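Local coordinates for protein glutathione S-transferase (Burkholderia glumae, PDB 4ISD) that binds glutathione and, as a glutathione transferase homolog, probably conjugates its thiol to electrophilic substrates or uses it in related thiol chemistry, at residues Ile8-Ala14 with Asp34-Val40; Tyr16-Met22 with Trp207-Lys211; Leu107-Arg112 with Ile168-Phe173. All blocks are in the same frame, centred on the assembly; numbering follows the deposited sequence.

Contact 1: residues Ile8-Ala14 with Asp34-Val40; sequences ITLYVGA and DFEIRTV
R38 lies across T9 and beside Y11, on the face of the sheet turned away from helix 19-31, and together with V40 and L10 it buries the largest areas in the pairing of strands 8-13 and 36-40. Its extended chain, with CG anti to the carbonyl carbon (chi1 -63°), runs alongside the tyrosine, pointing the same way. R38 CD packs 3.6 Å from T9 CG2, and the guanidinium, its plane nearly perpendicular to the phenol ring, gives a weak hydrogen bond from R38 NH1 to Y11 OH at 3.1 Å. An arginine suits this exposed edge strand: its methylenes shelter the neighbouring strand while its charge stays near solvent. V40, a beta-branched residue at ease in an extended chain, is gripped mainly through its backbone, V40 N donating to V12 O at 2.7 Å and V40 O accepting from A14 N; its CG2 adds a looser contact at the edge of the Y11 ring.

The face turned to helix 19-31 is mainly apolar, T39 apart. L10 lies side by side with F35, L10 CD2 reaching F35 CE2 at 4.0 Å, while V12 CG2 meets I37 CG2 at 3.9 Å. F35 and I37 also pack on helix 19-31, where F25 meets the F35 ring edge-to-face.

The two backbones run parallel, L10 paired with I37 and V12 with T39. L10 N donates to E36 O at 2.9 Å and L10 O accepts from R38 N at 2.8 Å, so a single residue bonds to the two neighbours of its partner. V12 repeats this around T39. On its other edge strand 8-13 continues the sheet to strand 63-66. Two parallel neighbouring strands joined through helix 19-31 form the beta-alpha-beta unit that opens the thioredoxin-like N-terminal domain of glutathione transferases.

Contact 2: residues Tyr16-Met22 with Trp207-Lys211; sequences YVSAFAM and WVKQK. With GSH (glutathione), chain F.
The W207 indole is sandwiched between M22 on one face and Y16 on the other. M22 CB sits over the centre of the first face, M22 CG lies almost straight above the five-membered ring, and the flexible thioether brings M22 SD to W207 CD1 at 3.6 Å in an oblique Met-aromatic contact. On the opposite face Y16 CD2 comes 3.6 Å from W207 CH2, the two ring planes inclined at 51°. V17 N approaches the indole edge, and A21 CB adds an oblique contact. The tyrosine ring in turn has K211 CA over one face, while Q210 CG touches Y16 CE2 at 3.4 Å. A chi1 of 169° sends the indole off helix 202-212 and in between M22 and Y16.

S18 OG caps helix 19-31 by accepting from F20 N and A21 N. Glutathione packs here too: F20 CD2 lies 3.7 Å from its CB1, and S18 OG lies near its CB2. A water donates to V17 O at 2.8 Å. With that water as the weak partner of the indole N-H, the contact rests mainly on apolar and aromatic packing, joining the C-terminal helix to the loop and helix start that carry S18 and F20 of the glutathione pocket.

Contact 3: residues Leu107-Arg112 with Ile168-Phe173; sequences LQAWIR and IADTDF
I168 begins the meeting of helices 98-113 and 168-177 by laying its CG2 across the Q108 side chain, 3.5 Å from Q108 NE2, so a methyl group flanks the amide. A169 comes next; its small CB approaches L107 CD2 at 4.2 Å and lets the backbones draw together, A169 CA being 5.7 Å from Q108 CA.

One turn on, D172 is the polar centre. Its carboxylate sits beside its own backbone N (chi1 -74°), which swings OD2 toward Q108 and R112, and this oxygen accepts three bonds. Q108 NE2 donates at 2.6 Å, nearly along the C-O axis of D172 OD2 and with the amide almost coplanar with the carboxylate. R112 NH1 and R112 NH2 both reach D172 OD2 at 2.9 Å, from above the carboxylate plane, in an end-on salt bridge. R112 NH1 also donates to Q108 O, which helps fix the guanidinium's rotation. D172 OD1 bonds S23, and R112 NH2 bonds S74. The nearby guanidinium and the other donors probably favour the ionised form of D172 in this buried setting.

F173 ends the walk, a large ring filling the apolar side, with L107 CD1 over one face and I111 CD1 4.2 Å from F173 CD1. The near-parallel helices, crossing at 24°, belong to the all-helical C-terminal domain of glutathione transferases, where D172, with Q108 O and S74, probably helps position R112, whose NE bonds glutathione O11.

Contacts 1 and 2 touch directly, their centres about 11 Å apart: I37 CG2 lies 3.5 Å from Y16 OH, and V12 CG1 lies 3.8 Å from A21 CB, so the strand pair packs against the loop at Y16 and the first turn of helix 19-31. Contact 2 reaches contact 3 through F20 CE1, 3.6 Å from R112 CG, although their centres are about 16 Å apart. Contacts 1 and 3 do not touch, with nearest atoms about 11 Å apart. Contact 2 thus bridges the thioredoxin-like sheet and the helical domain. Glutathione lies at this boundary, near S18 and F20 of contact 2 and bonded by R112 of contact 3, while S113 of the second subunit also bonds it.

Contact 1: residues Ile8-Ala14 with Asp34-Val40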
loop_
_atom_site.group_PDB
_atom_site.type_symbol
_atom_site.label_atom_id
_atom_site.label_comp_id
_atom_site.label_asym_id
_atom_site.label_seq_id
_atom_site.Cartn_x
_atom_site.Cartn_y
_atom_site.Cartn_z
ATOM N N ILE A 8 -6.129 -5.378 -22.324
ATOM C CA ILE A 8 -5.453 -4.760 -21.191
ATOM C C ILE A 8 -4.664 -3.536 -21.663
ATOM O O ILE A 8 -3.990 -3.580 -22.691
ATOM C CB ILE A 8 -4.531 -5.776 -20.454
ATOM C CG1 ILE A 8 -5.359 -6.921 -19.852
ATOM C CG2 ILE A 8 -3.710 -5.093 -19.370
ATOM C CD1 ILE A 8 -4.534 -8.027 -19.188
ATOM N N THR A 9 -4.779 -2.434 -20.926
ATOM C CA THR A 9 -4.018 -1.229 -21.235
ATOM C C THR A 9 -3.283 -0.756 -19.994
ATOM O O THR A 9 -3.780 -0.886 -18.875
ATOM C CB THR A 9 -4.918 -0.086 -21.745
ATOM O OG1 THR A 9 -5.640 -0.513 -22.909
ATOM C CG2 THR A 9 -4.078 1.131 -22.104
ATOM N N LEU A 10 -2.088 -0.217 -20.187
ATOM C CA LEU A 10 -1.315 0.302 -19.067
ATOM C C LEU A 10 -0.948 1.759 -19.336
ATOM O O LEU A 10 -0.455 2.107 -20.415
ATOM C CB LEU A 10 -0.077 -0.571 -18.821
ATOM C CG LEU A 10 0.798 -0.294 -17.600
ATOM C CD1 LEU A 10 0.145 -0.802 -16.329
ATOM C CD2 LEU A 10 2.185 -0.912 -17.777
ATOM N N TYR A 11 -1.243 2.606 -18.356
ATOM C CA TYR A 11 -0.941 4.031 -18.405
ATOM C C TYR A 11 0.330 4.240 -17.601
ATOM O O TYR A 11 0.421 3.822 -16.442
ATOM C CB TYR A 11 -2.110 4.867 -17.813
ATOM C CG TYR A 11 -3.368 4.809 -18.662
ATOM C CD1 TYR A 11 -4.253 3.731 -18.556
ATOM C CD2 TYR A 11 -3.654 5.807 -19.592
ATOM C CE1 TYR A 11 -5.385 3.646 -19.351
ATOM C CE2 TYR A 11 -4.788 5.734 -20.390
ATOM C CZ TYR A 11 -5.655 4.649 -20.265
ATOM O OH TYR A 11 -6.789 4.559 -21.057
ATOM N N VAL A 12 1.319 4.862 -18.222
ATOM C CA VAL A 12 2.602 5.100 -17.563
ATOM C C VAL A 12 3.005 6.541 -17.838
ATOM O O VAL A 12 2.396 7.199 -18.682
ATOM C CB VAL A 12 3.715 4.108 -18.061
ATOM C CG1 VAL A 12 3.351 2.661 -17.717
ATOM C CG2 VAL A 12 3.950 4.244 -19.561
ATOM N N GLY A 13 4.013 7.038 -17.125
ATOM C CA GLY A 13 4.556 8.351 -17.417
ATOM C C GLY A 13 5.268 8.294 -18.758
ATOM O O GLY A 13 5.889 7.279 -19.081
ATOM N N ALA A 14 5.184 9.371 -19.537
ATOM C CA ALA A 14 5.757 9.388 -20.884
ATOM C C ALA A 14 7.271 9.196 -20.893
ATOM O O ALA A 14 7.850 8.864 -21.933
ATOM C CB ALA A 14 5.388 10.674 -21.614
ATOM N N ASP A 34 -0.965 -10.133 -22.788
ATOM C CA ASP A 34 -0.912 -9.094 -23.812
ATOM C C ASP A 34 -1.434 -7.768 -23.235
ATOM O O ASP A 34 -2.398 -7.764 -22.453
ATOM C CB ASP A 34 -1.717 -9.498 -25.048
ATOM C CG ASP A 34 -0.931 -10.384 -26.015
ATOM O OD1 ASP A 34 0.324 -10.455 -25.934
ATOM O OD2 ASP A 34 -1.586 -10.994 -26.890
ATOM N N PHE A 35 -0.780 -6.657 -23.593
ATOM C CA PHE A 35 -1.264 -5.317 -23.236
ATOM C C PHE A 35 -0.722 -4.192 -24.120
ATOM O O PHE A 35 0.390 -4.259 -24.628
ATOM C CB PHE A 35 -1.019 -4.991 -21.760
ATOM C CG PHE A 35 0.440 -4.862 -21.371
ATOM C CD1 PHE A 35 1.196 -5.988 -21.083
ATOM C CD2 PHE A 35 1.034 -3.613 -21.227
ATOM C CE1 PHE A 35 2.524 -5.875 -20.688
ATOM C CE2 PHE A 35 2.366 -3.496 -20.827
ATOM C CZ PHE A 35 3.106 -4.626 -20.557
ATOM N N GLU A 36 -1.535 -3.159 -24.307
ATOM C CA GLU A 36 -1.109 -1.946 -24.985
ATOM C C GLU A 36 -0.551 -1.006 -23.933
ATOM O O GLU A 36 -0.952 -1.067 -22.768
ATOM C CB GLU A 36 -2.309 -1.278 -25.656
ATOM C CG GLU A 36 -1.935 -0.243 -26.698
ATOM C CD GLU A 36 -1.217 -0.864 -27.881
ATOM O OE1 GLU A 36 -1.562 -2.011 -28.246
ATOM O OE2 GLU A 36 -0.307 -0.212 -28.439
ATOM N N ILE A 37 0.369 -0.137 -24.333
ATOM C CA ILE A 37 0.860 0.896 -23.435
ATOM C C ILE A 37 0.465 2.268 -23.949
ATOM O O ILE A 37 0.694 2.589 -25.122
ATOM C CB ILE A 37 2.385 0.828 -23.248
ATOM C CG1 ILE A 37 2.749 -0.322 -22.316
ATOM C CG2 ILE A 37 2.917 2.122 -22.645
ATOM C CD1 ILE A 37 4.134 -0.885 -22.575
ATOM N N ARG A 38 -0.147 3.050 -23.057
ATOM C CA ARG A 38 -0.485 4.452 -23.299
ATOM C C ARG A 38 0.251 5.319 -22.285
ATOM O O ARG A 38 0.465 4.906 -21.144
ATOM C CB ARG A 38 -1.993 4.679 -23.172
ATOM C CG ARG A 38 -2.809 3.914 -24.193
ATOM C CD ARG A 38 -4.296 4.138 -24.017
ATOM N NE ARG A 38 -5.076 3.248 -24.876
ATOM C CZ ARG A 38 -6.405 3.167 -24.872
ATOM N NH1 ARG A 38 -7.128 3.924 -24.050
ATOM N NH2 ARG A 38 -7.011 2.321 -25.697
ATOM N N THR A 39 0.632 6.524 -22.693
ATOM C CA THR A 39 1.481 7.354 -21.849
ATOM C C THR A 39 0.803 8.627 -21.384
ATOM O O THR A 39 -0.084 9.150 -22.050
ATOM C CB THR A 39 2.744 7.764 -22.586
ATOM O OG1 THR A 39 2.389 8.619 -23.675
ATOM C CG2 THR A 39 3.463 6.534 -23.114
ATOM N N VAL A 40 1.240 9.122 -20.230
ATOM C CA VAL A 40 0.745 10.376 -19.670
ATOM C C VAL A 40 1.934 11.328 -19.445
ATOM O O VAL A 40 2.926 10.945 -18.832
ATOM C CB VAL A 40 -0.025 10.121 -18.353
ATOM C CG1 VAL A 40 -0.810 11.347 -17.948
ATOM C CG2 VAL A 40 -0.973 8.929 -18.511
#

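Contact 2: residues Tyr16-Met22 with Trp207-Lys211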
loop_
_atom_site.group_PDB
_atom_site.type_symbol
_atom_site.label_atom_id
_atom_site.label_comp_id
_atom_site.label_asym_id
_atom_site.label_seq_id
_atom_site.Cartn_x
_atom_site.Cartn_y
_atom_site.Cartn_z
ATOM N N TYR A 16 8.920 7.025 -18.835
ATOM C CA TYR A 16 9.258 5.668 -18.404
ATOM C C TYR A 16 10.189 5.651 -17.193
ATOM O O TYR A 16 10.962 4.714 -16.992
ATOM C CB TYR A 16 9.853 4.872 -19.570
ATOM C CG TYR A 16 8.829 4.502 -20.622
ATOM C CD1 TYR A 16 8.398 5.432 -21.558
ATOM C CD2 TYR A 16 8.288 3.219 -20.676
ATOM C CE1 TYR A 16 7.464 5.097 -22.522
ATOM C CE2 TYR A 16 7.348 2.875 -21.637
ATOM C CZ TYR A 16 6.941 3.817 -22.555
ATOM O OH TYR A 16 6.007 3.485 -23.511
ATOM N N VAL A 17 10.103 6.702 -16.387
ATOM C CA VAL A 17 10.970 6.848 -15.230
ATOM C C VAL A 17 10.396 6.178 -13.980
ATOM O O VAL A 17 11.117 5.460 -13.287
ATOM C CB VAL A 17 11.310 8.331 -14.962
ATOM C CG1 VAL A 17 12.122 8.473 -13.686
ATOM C CG2 VAL A 17 12.071 8.918 -16.149
ATOM N N SER A 18 9.106 6.394 -13.712
ATOM C CA SER A 18 8.445 5.841 -12.522
ATOM C C SER A 18 8.861 4.417 -12.105
ATOM O O SER A 18 8.797 3.479 -12.897
ATOM C CB SER A 18 6.927 5.883 -12.680
ATOM O OG SER A 18 6.287 5.247 -11.579
ATOM N N ALA A 19 9.268 4.266 -10.849
ATOM C CA ALA A 19 9.578 2.957 -10.297
ATOM C C ALA A 19 8.314 2.122 -10.167
ATOM O O ALA A 19 8.366 0.892 -10.066
ATOM C CB ALA A 19 10.210 3.116 -8.947
ATOM N N PHE A 20 7.172 2.796 -10.153
ATOM C CA PHE A 20 5.918 2.124 -9.875
ATOM C C PHE A 20 5.230 1.705 -11.154
ATOM O O PHE A 20 4.552 0.679 -11.192
ATOM C CB PHE A 20 5.026 3.012 -9.006
ATOM C CG PHE A 20 5.677 3.417 -7.717
ATOM C CD1 PHE A 20 6.115 2.445 -6.819
ATOM C CD2 PHE A 20 5.886 4.761 -7.414
ATOM C CE1 PHE A 20 6.736 2.804 -5.625
ATOM C CE2 PHE A 20 6.505 5.137 -6.229
ATOM C CZ PHE A 20 6.928 4.158 -5.325
ATOM N N ALA A 21 5.416 2.502 -12.199
ATOM C CA ALA A 21 4.967 2.130 -13.524
ATOM C C ALA A 21 5.672 0.833 -13.894
ATOM O O ALA A 21 5.045 -0.144 -14.328
ATOM C CB ALA A 21 5.309 3.222 -14.517
ATOM N N MET A 22 6.983 0.822 -13.683
ATOM C CA MET A 22 7.805 -0.327 -14.027
ATOM C C MET A 22 7.334 -1.582 -13.299
ATOM O O MET A 22 7.317 -2.687 -13.861
ATOM C CB MET A 22 9.254 -0.035 -13.683
ATOM C CG MET A 22 10.180 -1.191 -13.925
ATOM S SD MET A 22 11.878 -0.677 -13.671
ATOM C CE MET A 22 12.502 -2.214 -13.024
ATOM N N TRP A 207 11.233 -3.651 -20.054
ATOM C CA TRP A 207 10.925 -2.268 -19.669
ATOM C C TRP A 207 12.000 -1.282 -20.110
ATOM O O TRP A 207 11.667 -0.221 -20.652
ATOM C CB TRP A 207 10.690 -2.133 -18.162
ATOM C CG TRP A 207 10.638 -0.712 -17.682
ATOM C CD1 TRP A 207 11.677 0.026 -17.193
ATOM C CD2 TRP A 207 9.482 0.143 -17.641
ATOM N NE1 TRP A 207 11.242 1.286 -16.857
ATOM C CE2 TRP A 207 9.899 1.383 -17.115
ATOM C CE3 TRP A 207 8.134 -0.025 -17.985
ATOM C CZ2 TRP A 207 9.016 2.453 -16.928
ATOM C CZ3 TRP A 207 7.256 1.046 -17.803
ATOM C CH2 TRP A 207 7.703 2.268 -17.286
ATOM N N VAL A 208 13.275 -1.608 -19.887
ATOM C CA VAL A 208 14.331 -0.683 -20.318
ATOM C C VAL A 208 14.413 -0.625 -21.844
ATOM O O VAL A 208 14.840 0.384 -22.416
ATOM C CB VAL A 208 15.735 -0.942 -19.668
ATOM C CG1 VAL A 208 15.642 -1.916 -18.488
ATOM C CG2 VAL A 208 16.709 -1.419 -20.678
ATOM N N LYS A 209 13.960 -1.698 -22.489
ATOM C CA LYS A 209 13.859 -1.761 -23.952
ATOM C C LYS A 209 12.693 -0.921 -24.481
ATOM O O LYS A 209 12.817 -0.234 -25.490
ATOM C CB LYS A 209 13.722 -3.221 -24.420
ATOM C CG LYS A 209 13.014 -3.425 -25.763
ATOM C CD LYS A 209 13.985 -3.384 -26.943
ATOM C CE LYS A 209 13.397 -4.078 -28.176
ATOM N NZ LYS A 209 13.493 -3.227 -29.399
ATOM N N GLN A 210 11.553 -0.988 -23.808
ATOM C CA GLN A 210 10.402 -0.198 -24.232
ATOM C C GLN A 210 10.695 1.285 -24.009
ATOM O O GLN A 210 10.376 2.127 -24.854
ATOM C CB GLN A 210 9.151 -0.618 -23.464
ATOM C CG GLN A 210 7.949 0.264 -23.723
ATOM C CD GLN A 210 6.899 -0.425 -24.559
ATOM O OE1 GLN A 210 6.917 -1.651 -24.702
ATOM N NE2 GLN A 210 5.975 0.355 -25.119
ATOM N N LYS A 211 11.313 1.583 -22.865
ATOM C CA LYS A 211 11.747 2.931 -22.534
ATOM C C LYS A 211 12.713 3.450 -23.583
ATOM O O LYS A 211 12.441 4.465 -24.224
ATOM C CB LYS A 211 12.426 2.951 -21.169
ATOM C CG LYS A 211 13.179 4.244 -20.903
ATOM C CD LYS A 211 13.812 4.270 -19.519
ATOM C CE LYS A 211 14.506 5.607 -19.269
ATOM N NZ LYS A 211 14.884 5.781 -17.837
HETATM N N1 GSH F . 1.701 4.240 -4.430
HETATM C CA1 GSH F . 1.597 4.617 -5.823
HETATM C C1 GSH F . 1.686 3.439 -6.754
HETATM O O11 GSH F . 2.319 2.389 -6.442
HETATM O O12 GSH F . 1.091 3.509 -7.865
HETATM C CB1 GSH F . 2.557 5.716 -6.203
HETATM C CG1 GSH F . 2.241 6.174 -7.635
HETATM C CD1 GSH F . 3.071 7.429 -7.966
HETATM O OE1 GSH F . 3.678 8.015 -7.077
HETATM N N2 GSH F . 3.143 7.913 -9.346
HETATM C CA2 GSH F . 3.913 9.081 -9.712
HETATM C C2 GSH F . 3.008 10.159 -10.226
HETATM O O2 GSH F . 2.001 9.888 -10.855
HETATM C CB2 GSH F . 4.891 8.756 -10.803
HETATM S SG2 GSH F . 6.520 9.206 -10.261
HETATM N N3 GSH F . 3.319 11.549 -9.995
HETATM C CA3 GSH F . 2.400 12.541 -10.514
HETATM C C3 GSH F . 1.717 13.175 -9.336
HETATM O O31 GSH F . 1.667 12.558 -8.234
HETATM O O32 GSH F . 1.205 14.327 -9.450
HETATM O O HOH W 1 12.288 3.062 -14.276
#

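Contact 3: residues Leu107-Arg112 with Ile168-Phe173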
loop_
_atom_site.group_PDB
_atom_site.type_symbol
_atom_site.label_atom_id
_atom_site.label_comp_id
_atom_site.label_asym_id
_atom_site.label_seq_id
_atom_site.Cartn_x
_atom_site.Cartn_y
_atom_site.Cartn_z
ATOM N N LEU A 107 6.491 -5.352 2.512
ATOM C CA LEU A 107 7.622 -4.698 1.852
ATOM C C LEU A 107 7.142 -3.672 0.804
ATOM O O LEU A 107 7.608 -2.521 0.798
ATOM C CB LEU A 107 8.588 -5.735 1.259
ATOM C CG LEU A 107 9.898 -5.315 0.570
ATOM C CD1 LEU A 107 10.698 -4.314 1.405
ATOM C CD2 LEU A 107 10.754 -6.553 0.249
ATOM N N GLN A 108 6.193 -4.082 -0.043
ATOM C CA GLN A 108 5.558 -3.185 -1.026
ATOM C C GLN A 108 5.008 -1.895 -0.415
ATOM O O GLN A 108 5.242 -0.805 -0.931
ATOM C CB GLN A 108 4.431 -3.907 -1.777
ATOM C CG GLN A 108 4.922 -5.012 -2.705
ATOM C CD GLN A 108 4.007 -5.209 -3.888
ATOM O OE1 GLN A 108 2.935 -5.814 -3.761
ATOM N NE2 GLN A 108 4.412 -4.681 -5.056
ATOM N N ALA A 109 4.274 -2.021 0.682
ATOM C CA ALA A 109 3.667 -0.858 1.329
ATOM C C ALA A 109 4.730 0.027 1.961
ATOM O O ALA A 109 4.632 1.264 1.946
ATOM C CB ALA A 109 2.657 -1.304 2.391
ATOM N N TRP A 110 5.735 -0.612 2.545
ATOM C CA TRP A 110 6.776 0.130 3.224
ATOM C C TRP A 110 7.472 1.005 2.203
ATOM O O TRP A 110 7.593 2.221 2.387
ATOM C CB TRP A 110 7.778 -0.811 3.876
ATOM C CG TRP A 110 8.747 -0.104 4.773
ATOM C CD1 TRP A 110 8.552 1.085 5.432
ATOM C CD2 TRP A 110 10.076 -0.527 5.092
ATOM N NE1 TRP A 110 9.681 1.416 6.150
ATOM C CE2 TRP A 110 10.625 0.439 5.959
ATOM C CE3 TRP A 110 10.840 -1.639 4.749
ATOM C CZ2 TRP A 110 11.918 0.322 6.475
ATOM C CZ3 TRP A 110 12.112 -1.749 5.261
ATOM C CH2 TRP A 110 12.643 -0.773 6.115
ATOM N N ILE A 111 7.905 0.371 1.116
ATOM C CA ILE A 111 8.583 1.066 0.030
ATOM C C ILE A 111 7.764 2.264 -0.442
ATOM O O ILE A 111 8.272 3.378 -0.564
ATOM C CB ILE A 111 8.849 0.100 -1.134
ATOM C CG1 ILE A 111 9.991 -0.845 -0.755
ATOM C CG2 ILE A 111 9.162 0.864 -2.406
ATOM C CD1 ILE A 111 10.145 -2.009 -1.680
ATOM N N ARG A 112 6.475 2.039 -0.649
ATOM C CA ARG A 112 5.613 3.064 -1.192
ATOM C C ARG A 112 5.238 4.175 -0.204
ATOM O O ARG A 112 4.659 5.186 -0.621
ATOM C CB ARG A 112 4.340 2.403 -1.712
ATOM C CG ARG A 112 4.523 1.621 -2.996
ATOM C CD ARG A 112 3.354 0.701 -3.283
ATOM N NE ARG A 112 3.511 0.048 -4.576
ATOM C CZ ARG A 112 4.385 -0.929 -4.830
ATOM N NH1 ARG A 112 5.200 -1.381 -3.868
ATOM N NH2 ARG A 112 4.451 -1.453 -6.055
ATOM N N ILE A 168 7.025 -9.861 -6.967
ATOM C CA ILE A 168 7.031 -8.466 -7.412
ATOM C C ILE A 168 7.670 -7.534 -6.378
ATOM O O ILE A 168 8.177 -6.471 -6.736
ATOM C CB ILE A 168 5.606 -7.945 -7.795
ATOM C CG1 ILE A 168 5.722 -6.634 -8.571
ATOM C CG2 ILE A 168 4.705 -7.777 -6.567
ATOM C CD1 ILE A 168 6.576 -6.760 -9.810
ATOM N N ALA A 169 7.666 -7.942 -5.107
ATOM C CA ALA A 169 8.293 -7.156 -4.040
ATOM C C ALA A 169 9.770 -6.938 -4.289
ATOM O O ALA A 169 10.298 -5.895 -3.908
ATOM C CB ALA A 169 8.100 -7.813 -2.695
ATOM N N ASP A 170 10.420 -7.927 -4.925
ATOM C CA ASP A 170 11.860 -7.885 -5.226
ATOM C C ASP A 170 12.225 -6.822 -6.254
ATOM O O ASP A 170 13.232 -6.132 -6.099
ATOM C CB ASP A 170 12.383 -9.241 -5.705
ATOM C CG ASP A 170 12.307 -10.307 -4.632
ATOM O OD1 ASP A 170 12.996 -10.133 -3.599
ATOM O OD2 ASP A 170 11.567 -11.315 -4.824
ATOM N N THR A 171 11.419 -6.701 -7.309
ATOM C CA THR A 171 11.610 -5.618 -8.275
ATOM C C THR A 171 11.508 -4.282 -7.549
ATOM O O THR A 171 12.338 -3.389 -7.740
ATOM C CB THR A 171 10.529 -5.619 -9.363
ATOM O OG1 THR A 171 10.372 -6.941 -9.885
ATOM C CG2 THR A 171 10.908 -4.670 -10.492
ATOM N N ASP A 172 10.480 -4.159 -6.711
ATOM C CA ASP A 172 10.230 -2.928 -5.980
ATOM C C ASP A 172 11.389 -2.598 -5.065
ATOM O O ASP A 172 11.833 -1.445 -4.999
ATOM C CB ASP A 172 8.950 -3.059 -5.159
ATOM C CG ASP A 172 7.714 -2.988 -6.014
ATOM O OD1 ASP A 172 7.853 -2.617 -7.211
ATOM O OD2 ASP A 172 6.617 -3.290 -5.485
ATOM N N PHE A 173 11.870 -3.623 -4.361
ATOM C CA PHE A 173 12.991 -3.476 -3.442
ATOM C C PHE A 173 14.247 -3.049 -4.202
ATOM O O PHE A 173 14.943 -2.108 -3.795
ATOM C CB PHE A 173 13.261 -4.791 -2.711
ATOM C CG PHE A 173 14.037 -4.626 -1.445
ATOM C CD1 PHE A 173 14.008 -3.423 -0.754
ATOM C CD2 PHE A 173 14.789 -5.671 -0.937
ATOM C CE1 PHE A 173 14.706 -3.262 0.420
ATOM C CE2 PHE A 173 15.504 -5.516 0.233
ATOM C CZ PHE A 173 15.463 -4.306 0.915
#